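Local coordinates for DUF1993 domain-containing protein (Shewanella denitrificans, PDB 2OQM) that is of unknown function but belongs to the DinB-like, mainly helical proteins, adopting a bundle of long helices within the DUF1993 family, at residues A[76-81]-A[95-100]; A[35-40]-A[106-111]. All coordinates share one frame; numbering follows the deposited sequence. Where two conformers were deposited one is given.

How the interactions relate
Both contacts involve the helical bundle, but in different ways. Interaction 2 is a buried pairing of two nearly antiparallel helices, 13-50 and 104-119, joined by aliphatic side chains and by an arginine reaching from one helix to a backbone carbonyl of the other. Interaction 1 lies nearer the surface and ties helix 69-87 to the irregular connection leading into helix 104-119, chiefly by polar bonds from one lysine. Helix 104-119 links them: Arg110, on segment 106-111, forms salt bridges from NH2 to Asp99 OD1 (2.7 Å) and Asp78 OD1 (3.0 Å), while Ile111 packs against Cys77. Interaction 2 thus mixes aliphatic packing with a cross-helix arginine, whereas interaction 1 is mostly polar and more exposed.

Interaction 1. Residues A[76-81]-A[95-100]; sequences ACDTAK and PKHDDS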
loop_
_atom_site.group_PDB
_atom_site.type_symbol
_atom_site.label_atom_id
_atom_site.label_comp_id
_atom_site.label_asym_id
_atom_site.label_seq_id
_atom_site.Cartn_x
_atom_site.Cartn_y
_atom_site.Cartn_z
ATOM N N ALA A 76 -1.423 10.389 -5.622
ATOM C CA ALA A 76 -1.749 10.002 -4.247
ATOM C C ALA A 76 -2.874 10.833 -3.696
ATOM O O ALA A 76 -3.811 10.299 -3.149
ATOM C CB ALA A 76 -0.527 10.033 -3.308
ATOM N N CYS A 77 -2.832 12.143 -3.871
ATOM C CA CYS A 77 -3.876 12.985 -3.341
ATOM C C CYS A 77 -5.236 12.672 -3.993
ATOM O O CYS A 77 -6.263 12.600 -3.315
ATOM C CB CYS A 77 -3.524 14.450 -3.550
ATOM S SG CYS A 77 -2.175 15.119 -2.512
ATOM N N ASP A 78 -5.226 12.501 -5.301
ATOM C CA ASP A 78 -6.442 12.203 -6.065
ATOM C C ASP A 78 -6.999 10.849 -5.692
ATOM O O ASP A 78 -8.195 10.684 -5.546
ATOM C CB ASP A 78 -6.178 12.245 -7.569
ATOM C CG ASP A 78 -6.212 13.636 -8.145
ATOM O OD1 ASP A 78 -6.629 14.599 -7.473
ATOM O OD2 ASP A 78 -5.804 13.749 -9.308
ATOM N N THR A 79 -6.121 9.889 -5.438
ATOM C CA THR A 79 -6.602 8.586 -5.043
ATOM C C THR A 79 -7.461 8.670 -3.773
ATOM O O THR A 79 -8.534 8.041 -3.690
ATOM C CB THR A 79 -5.428 7.651 -4.839
ATOM O OG1 THR A 79 -4.725 7.512 -6.080
ATOM C CG2 THR A 79 -5.892 6.292 -4.385
ATOM N N ALA A 80 -6.940 9.376 -2.766
ATOM C CA ALA A 80 -7.640 9.613 -1.503
ATOM C C ALA A 80 -8.923 10.396 -1.725
ATOM O O ALA A 80 -9.998 9.974 -1.284
ATOM C CB ALA A 80 -6.755 10.338 -0.513
ATOM N N LYS A 81 -8.809 11.523 -2.419
ATOM C CA LYS A 81 -9.946 12.444 -2.594
ATOM C C LYS A 81 -11.075 11.781 -3.397
ATOM O O LYS A 81 -12.217 11.719 -2.946
ATOM C CB LYS A 81 -9.496 13.722 -3.310
ATOM C CG LYS A 81 -10.648 14.726 -3.563
ATOM C CD LYS A 81 -10.242 15.825 -4.521
ATOM C CE LYS A 81 -10.038 15.319 -5.953
ATOM N NZ LYS A 81 -9.697 16.415 -6.902
ATOM N N PRO A 95 -13.938 18.583 -4.928
ATOM C CA PRO A 95 -13.061 19.651 -5.451
ATOM C C PRO A 95 -12.176 19.222 -6.636
ATOM O O PRO A 95 -11.600 18.119 -6.637
ATOM C CB PRO A 95 -12.184 20.041 -4.238
ATOM C CG PRO A 95 -12.371 18.982 -3.198
ATOM C CD PRO A 95 -13.703 18.329 -3.488
ATOM N N LYS A 96 -12.055 20.111 -7.627
ATOM C CA LYS A 96 -11.294 19.822 -8.855
ATOM C C LYS A 96 -9.900 20.459 -8.826
ATOM O O LYS A 96 -9.743 21.600 -8.392
ATOM C CB LYS A 96 -12.067 20.321 -10.092
ATOM C CG LYS A 96 -11.385 20.032 -11.432
ATOM C CD LYS A 96 -11.190 18.539 -11.686
ATOM C CE LYS A 96 -10.333 18.345 -12.923
ATOM N NZ LYS A 96 -10.093 16.908 -13.234
ATOM N N HIS A 97 -8.905 19.715 -9.306
ATOM C CA HIS A 97 -7.520 20.191 -9.381
ATOM C C HIS A 97 -7.029 20.011 -10.822
ATOM O O HIS A 97 -7.144 18.921 -11.384
ATOM C CB HIS A 97 -6.641 19.394 -8.411
ATOM C CG HIS A 97 -7.017 19.545 -6.965
ATOM N ND1 HIS A 97 -7.604 18.527 -6.234
ATOM C CD2 HIS A 97 -6.841 20.574 -6.099
ATOM C CE1 HIS A 97 -7.785 18.925 -4.982
ATOM N NE2 HIS A 97 -7.332 20.166 -4.875
ATOM N N ASP A 98 -6.496 21.076 -11.421
ATOM C CA ASP A 98 -5.939 21.014 -12.787
ATOM C C ASP A 98 -4.507 20.425 -12.904
ATOM O O ASP A 98 -3.966 20.350 -14.012
ATOM C CB ASP A 98 -5.963 22.406 -13.430
ATOM C CG ASP A 98 -4.954 23.369 -12.810
ATOM O OD1 ASP A 98 -4.334 23.032 -11.765
ATOM O OD2 ASP A 98 -4.783 24.477 -13.382
ATOM N N ASP A 99 -3.894 20.040 -11.786
ATOM C CA ASP A 99 -2.548 19.447 -11.801
ATOM C C ASP A 99 -1.461 20.369 -12.332
ATOM O O ASP A 99 -0.509 19.936 -12.969
ATOM C CB ASP A 99 -2.538 18.133 -12.564
ATOM C CG ASP A 99 -3.189 16.997 -11.775
ATOM O OD1 ASP A 99 -3.274 17.083 -10.525
ATOM O OD2 ASP A 99 -3.589 16.004 -12.404
ATOM N N SER A 100 -1.591 21.644 -12.016
ATOM C CA SER A 100 -0.654 22.655 -12.495
ATOM C C SER A 100 0.577 22.848 -11.602
ATOM O O SER A 100 1.429 23.686 -11.910
ATOM C CB SER A 100 -1.400 23.991 -12.572
ATOM O OG SER A 100 -1.930 24.321 -11.277
HETATM O O HOH W 1 -3.647 13.379 -10.945
#
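Lys81 reaches from helix 69-87 to the connecting segment 95-100 and grips it at two points with a single ammonium group. NZ donates to the carbonyl O of Pro95 at 2.6 Å and to ND1 of His97 at 3.0 Å. The first bond runs fairly close to the carbonyl direction, with a C=O...NZ angle of 159°. The second meets the imidazole near its edge, though NZ stands somewhat out of the ring plane. Lys81 begins extended, with CG anti to the backbone N, and then bends at chi3 (69°), which turns NZ between its two acceptors. His97 answers with CG beside its own backbone N and anti to the carbonyl carbon (chi1 -63°), bringing ND1 toward NZ. The methylene CD of Lys81 lies 4.0 Å from Pro95 CG, so the aliphatic part of the chain packs while the charge is bonded.

A lysine suits this place because it combines length with several N-H groups; ND1 of His97 accepts here, and NE2 makes a weak hydrogen bond to Ser113. One turn earlier on the helix, Asp78 OD1 makes a long salt bridge to the same NZ, at 3.6 Å. The stronger partner of Asp78 is Arg110 of helix 104-119, which also pairs with Asp99. That shared arginine probably eases the closeness of the two carboxylates, and a water bridges them by donating to Asp78 OD2 (2.7 Å) and Asp99 OD2. Lysine and histidine thus join a bundle helix to an interhelical connection, consistent with a DinB-like helical bundle.

Interaction 2. Residues A[35-40]-A[106-111]; sequences NLNAIF and ELRQRI
The guanidinium of Arg108 has CB of Phe40 over one face, 3.6 Å from NH1, while the carbonyl O of Asn37 sits at its edge, near the plane. The secure bond across the helices runs from NH1 to this backbone O at 2.7 Å, through a bent N-H...O angle of 132°. The side chain of Asn37 was modelled in two positions; in one, OD1 may be a second, doubtful acceptor for NH1, and ND2 lies 3.5 Å from Ile111 CG2. Arg108 bends at chi2 (-102°), which carries its end across to the antiparallel helix. Leu36 CD2 meets Ile111 CD1 at 4.0 Å, and these branched aliphatic chains suit the buried side of the helix pair. NH2 of Arg108 forms salt bridges to Asp41 and Glu44, farther along helix 13-50. Arginine fits this packing of two nearly antiparallel bundle helices because it is long and has several N-H groups to share between carbonyl and carboxylates. The guanidinium is therefore held by the backbone carbonyl of Asn37 and two carboxylates, which would limit its rotation and probably favour its positive charge.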
loop_
_atom_site.group_PDB
_atom_site.type_symbol
_atom_site.label_atom_id
_atom_site.label_comp_id
_atom_site.label_asym_id
_atom_site.label_seq_id
_atom_site.Cartn_x
_atom_site.Cartn_y
_atom_site.Cartn_z
ATOM N N ASN A 35 1.847 11.979 6.630
ATOM C CA ASN A 35 3.160 11.329 6.568
ATOM C C ASN A 35 3.928 11.731 5.319
ATOM O O ASN A 35 5.145 11.996 5.367
ATOM C CB ASN A 35 3.010 9.814 6.646
ATOM C CG ASN A 35 2.543 9.327 7.974
ATOM O OD1 ASN A 35 2.487 10.074 8.970
ATOM N ND2 ASN A 35 2.136 8.051 8.009
ATOM N N LEU A 36 3.224 11.864 4.202
ATOM C CA LEU A 36 3.851 12.308 2.969
ATOM C C LEU A 36 4.414 13.739 3.143
ATOM O O LEU A 36 5.500 14.090 2.632
ATOM C CB LEU A 36 2.842 12.241 1.817
ATOM C CG LEU A 36 3.396 12.579 0.440
ATOM C CD1 LEU A 36 4.564 11.679 0.025
ATOM C CD2 LEU A 36 2.206 12.575 -0.564
ATOM N N ASN A 37 3.682 14.562 3.876
ATOM C CA ASN A 37 4.175 15.906 4.225
ATOM C C ASN A 37 5.461 15.873 5.003
ATOM O O ASN A 37 6.391 16.674 4.738
ATOM C CB ASN A 37 3.143 16.669 5.070
ATOM C CG ASN A 37 2.403 17.703 4.290
ATOM O OD1 ASN A 37 2.951 18.318 3.377
ATOM N ND2 ASN A 37 1.173 17.971 4.697
ATOM N N ALA A 38 5.524 14.961 5.982
ATOM C CA ALA A 38 6.726 14.744 6.827
ATOM C C ALA A 38 7.936 14.248 6.032
ATOM O O ALA A 38 9.089 14.597 6.314
ATOM C CB ALA A 38 6.412 13.680 7.944
ATOM N N ILE A 39 7.663 13.371 5.078
ATOM C CA ILE A 39 8.652 12.935 4.090
ATOM C C ILE A 39 9.277 14.131 3.335
ATOM O O ILE A 39 10.491 14.169 3.122
ATOM C CB ILE A 39 8.025 11.910 3.159
ATOM C CG1 ILE A 39 7.802 10.590 3.936
ATOM C CG2 ILE A 39 8.911 11.592 1.922
ATOM C CD1 ILE A 39 6.870 9.640 3.189
ATOM N N PHE A 40 8.458 15.128 2.981
ATOM C CA PHE A 40 8.941 16.292 2.259
ATOM C C PHE A 40 9.709 17.238 3.121
ATOM O O PHE A 40 10.578 17.990 2.625
ATOM C CB PHE A 40 7.799 16.963 1.508
ATOM C CG PHE A 40 7.575 16.352 0.121
ATOM C CD1 PHE A 40 8.426 16.668 -0.920
ATOM C CD2 PHE A 40 6.628 15.373 -0.098
ATOM C CE1 PHE A 40 8.268 16.105 -2.175
ATOM C CE2 PHE A 40 6.464 14.815 -1.355
ATOM C CZ PHE A 40 7.295 15.173 -2.385
ATOM N N GLU A 106 3.228 24.437 -3.669
ATOM C CA GLU A 106 1.987 24.132 -4.316
ATOM C C GLU A 106 1.520 22.730 -3.981
ATOM O O GLU A 106 0.345 22.474 -3.868
ATOM C CB GLU A 106 2.179 24.266 -5.798
ATOM C CG GLU A 106 2.398 25.729 -6.211
ATOM C CD GLU A 106 2.702 25.872 -7.693
ATOM O OE1 GLU A 106 3.328 24.961 -8.277
ATOM O OE2 GLU A 106 2.307 26.906 -8.263
ATOM N N LEU A 107 2.457 21.799 -3.896
ATOM C CA LEU A 107 2.153 20.433 -3.510
ATOM C C LEU A 107 1.706 20.370 -2.080
ATOM O O LEU A 107 0.762 19.666 -1.780
ATOM C CB LEU A 107 3.362 19.518 -3.725
ATOM C CG LEU A 107 3.740 19.204 -5.166
ATOM C CD1 LEU A 107 4.945 18.286 -5.174
ATOM C CD2 LEU A 107 2.547 18.577 -5.980
ATOM N N ARG A 108 2.350 21.131 -1.186
ATOM C CA ARG A 108 1.886 21.179 0.209
ATOM C C ARG A 108 0.458 21.714 0.295
ATOM O O ARG A 108 -0.336 21.228 1.102
ATOM C CB ARG A 108 2.755 22.076 1.055
ATOM C CG ARG A 108 4.181 21.681 1.070
ATOM C CD ARG A 108 4.558 20.975 2.307
ATOM N NE ARG A 108 5.971 21.179 2.666
ATOM C CZ ARG A 108 6.661 20.304 3.377
ATOM N NH1 ARG A 108 6.104 19.169 3.795
ATOM N NH2 ARG A 108 7.919 20.550 3.642
ATOM N N GLN A 109 0.127 22.678 -0.559
ATOM C CA GLN A 109 -1.260 23.174 -0.637
ATOM C C GLN A 109 -2.232 22.088 -1.107
ATOM O O GLN A 109 -3.306 21.955 -0.560
ATOM C CB GLN A 109 -1.358 24.378 -1.545
ATOM C CG GLN A 109 -2.799 24.935 -1.675
ATOM C CD GLN A 109 -3.381 25.394 -0.348
ATOM O OE1 GLN A 109 -4.425 24.891 0.104
ATOM N NE2 GLN A 109 -2.705 26.340 0.293
ATOM N N ARG A 110 -1.820 21.297 -2.087
ATOM C CA ARG A 110 -2.654 20.203 -2.626
ATOM C C ARG A 110 -2.977 19.190 -1.532
ATOM O O ARG A 110 -4.147 18.811 -1.343
ATOM C CB ARG A 110 -1.937 19.544 -3.790
ATOM C CG ARG A 110 -2.633 18.335 -4.436
ATOM C CD ARG A 110 -3.795 18.716 -5.216
ATOM N NE ARG A 110 -4.233 17.640 -6.110
ATOM C CZ ARG A 110 -3.889 17.517 -7.397
ATOM N NH1 ARG A 110 -3.043 18.352 -7.983
ATOM N NH2 ARG A 110 -4.418 16.552 -8.104
ATOM N N ILE A 111 -1.946 18.797 -0.779
ATOM C CA ILE A 111 -2.146 17.888 0.362
ATOM C C ILE A 111 -3.073 18.486 1.377
ATOM O O ILE A 111 -3.983 17.847 1.816
ATOM C CB ILE A 111 -0.784 17.495 1.034
ATOM C CG1 ILE A 111 0.074 16.706 0.048
ATOM C CG2 ILE A 111 -0.992 16.701 2.310
ATOM C CD1 ILE A 111 1.494 16.358 0.565
HETATM O O HOH W 2 0.473 20.167 3.633
#